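Local coordinates for protein tricorn protease (PDB 1K32) that cleaves peptides as a serine protease, probably degrading products of the proteasome, with beta-propellers thought to gate substrate passage, at residues Glu334-Arg339 with His657-Gln662. Sequence-based numbering, arbitrary orientation.
Sequences EPLRIR and HEEFLQ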
# COMPACT_ATOMS: atom_id res chain seq x y z
N GLU A 334 -49.20 -0.27 16.37
CA GLU A 334 -49.63 -0.55 17.73
C GLU A 334 -49.59 0.73 18.56
O GLU A 334 -48.68 1.56 18.39
CB GLU A 334 -48.72 -1.60 18.39
CG GLU A 334 -48.78 -2.98 17.75
CD GLU A 334 -50.14 -3.66 17.89
OE1 GLU A 334 -50.34 -4.72 17.27
OE2 GLU A 334 -51.00 -3.15 18.63
N PRO A 335 -50.57 0.92 19.45
CA PRO A 335 -50.64 2.11 20.31
C PRO A 335 -49.42 2.24 21.21
O PRO A 335 -48.51 1.41 21.18
CB PRO A 335 -51.94 1.90 21.09
CG PRO A 335 -52.07 0.40 21.14
CD PRO A 335 -51.70 0.00 19.74
N LEU A 336 -49.41 3.29 22.03
CA LEU A 336 -48.30 3.59 22.92
C LEU A 336 -47.67 2.56 23.83
O LEU A 336 -48.30 1.68 24.41
CB LEU A 336 -48.60 4.83 23.76
CG LEU A 336 -47.97 6.08 23.15
CD1 LEU A 336 -48.16 7.26 24.09
CD2 LEU A 336 -46.49 5.84 22.91
N ARG A 337 -46.36 2.76 23.92
CA ARG A 337 -45.38 2.01 24.67
C ARG A 337 -44.99 0.62 24.24
O ARG A 337 -45.25 -0.38 24.92
CB ARG A 337 -45.65 2.07 26.18
CG ARG A 337 -44.62 2.97 26.89
CD ARG A 337 -43.32 2.21 27.13
NE ARG A 337 -42.08 2.96 26.94
CZ ARG A 337 -41.43 3.65 27.88
NH1 ARG A 337 -40.29 4.26 27.58
NH2 ARG A 337 -41.93 3.73 29.12
N ILE A 338 -44.35 0.58 23.08
CA ILE A 338 -43.78 -0.64 22.57
C ILE A 338 -42.45 -0.52 23.32
O ILE A 338 -41.76 0.50 23.21
CB ILE A 338 -43.57 -0.56 21.04
CG1 ILE A 338 -44.93 -0.68 20.33
CG2 ILE A 338 -42.62 -1.63 20.57
CD1 ILE A 338 -44.84 -0.73 18.81
N ARG A 339 -42.11 -1.51 24.13
CA ARG A 339 -40.88 -1.46 24.90
C ARG A 339 -39.68 -2.10 24.21
O ARG A 339 -38.56 -1.58 24.32
CB ARG A 339 -41.08 -2.13 26.27
CG ARG A 339 -42.10 -1.43 27.18
CD ARG A 339 -42.12 -2.08 28.56
NE ARG A 339 -43.20 -1.57 29.41
CZ ARG A 339 -43.27 -0.32 29.86
NH1 ARG A 339 -44.31 0.04 30.62
NH2 ARG A 339 -42.33 0.57 29.57
N HIS A 657 -51.89 15.07 24.47
CA HIS A 657 -52.78 14.54 25.48
C HIS A 657 -52.66 13.02 25.61
O HIS A 657 -52.70 12.50 26.72
CB HIS A 657 -54.25 14.98 25.25
CG HIS A 657 -54.96 14.26 24.14
ND1 HIS A 657 -55.02 14.74 22.86
CD2 HIS A 657 -55.66 13.10 24.14
CE1 HIS A 657 -55.74 13.92 22.11
NE2 HIS A 657 -56.14 12.91 22.87
N GLU A 658 -52.47 12.30 24.50
CA GLU A 658 -52.33 10.84 24.60
C GLU A 658 -51.05 10.51 25.37
O GLU A 658 -51.05 9.66 26.27
CB GLU A 658 -52.29 10.17 23.21
CG GLU A 658 -51.01 10.47 22.44
CD GLU A 658 -50.73 9.51 21.30
OE1 GLU A 658 -49.71 9.73 20.59
OE2 GLU A 658 -51.51 8.54 21.12
N GLU A 659 -49.96 11.20 25.04
CA GLU A 659 -48.68 10.97 25.72
C GLU A 659 -48.73 11.33 27.21
O GLU A 659 -48.21 10.58 28.04
CB GLU A 659 -47.56 11.75 25.03
CG GLU A 659 -47.08 11.12 23.71
CD GLU A 659 -45.79 11.77 23.17
OE1 GLU A 659 -45.16 11.21 22.24
OE2 GLU A 659 -45.40 12.85 23.67
N PHE A 660 -49.36 12.45 27.54
CA PHE A 660 -49.47 12.88 28.94
C PHE A 660 -50.26 11.90 29.79
O PHE A 660 -49.96 11.71 30.98
CB PHE A 660 -50.11 14.27 29.04
CG PHE A 660 -49.17 15.42 28.68
CD1 PHE A 660 -47.90 15.17 28.17
CD2 PHE A 660 -49.56 16.74 28.89
CE1 PHE A 660 -47.02 16.24 27.86
CE2 PHE A 660 -48.70 17.81 28.59
CZ PHE A 660 -47.42 17.56 28.08
N LEU A 661 -51.29 11.30 29.21
CA LEU A 661 -52.10 10.34 29.94
C LEU A 661 -51.27 9.08 30.15
O LEU A 661 -51.23 8.54 31.24
CB LEU A 661 -53.37 9.98 29.15
CG LEU A 661 -54.65 9.81 29.97
CD1 LEU A 661 -55.69 9.10 29.10
CD2 LEU A 661 -54.39 9.01 31.26
N GLN A 662 -50.59 8.63 29.10
CA GLN A 662 -49.75 7.42 29.21
C GLN A 662 -48.61 7.60 30.21
O GLN A 662 -48.27 6.66 30.94
CB GLN A 662 -49.18 7.04 27.84
CG GLN A 662 -48.44 5.69 27.78
CD GLN A 662 -47.00 5.75 28.30
OE1 GLN A 662 -46.37 6.82 28.30
NE2 GLN A 662 -46.47 4.60 28.73
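Leu336 and Gln662 bring the two backbones nearest, at 7.5 Å between their CA atoms, too far for main-chain pairing. Residues 334-337 form the loop that leads into propeller strand 338-343; the helical segment 657-662 is an early part of helix 656-674 in the C1 domain. The CB atoms of Leu336 and Gln662 point toward the opposite segment, and these two residues supply most of the 223 Å² buried. Leu336 CD1 lies 3.9 Å from Gln662 CB. It also touches Glu659 CG, so the methyl rests against two helix residues about one turn apart. With CG anti to the backbone N (chi1 -172°) and a bend at chi2, Gln662 crosses Leu336 at roughly a right angle, and its NE2 stands 3.1 Å from Arg337 CG. This is no hydrogen bond: the amide meets arginine methylenes, and the amide and guanidinium planes, 85° apart, are not stacked face to face. Glu666 OE2 accepts a hydrogen bond from Gln662 NE2 and forms a salt bridge with Arg337; Glu659 pairs with Arg316. An alanine in place of Gln662 would probably uncover Leu336 and cost Glu666 one donor. Van der Waals packing thus makes the direct contact, while the shared Glu666 carboxylate links propeller loop to C1 helix.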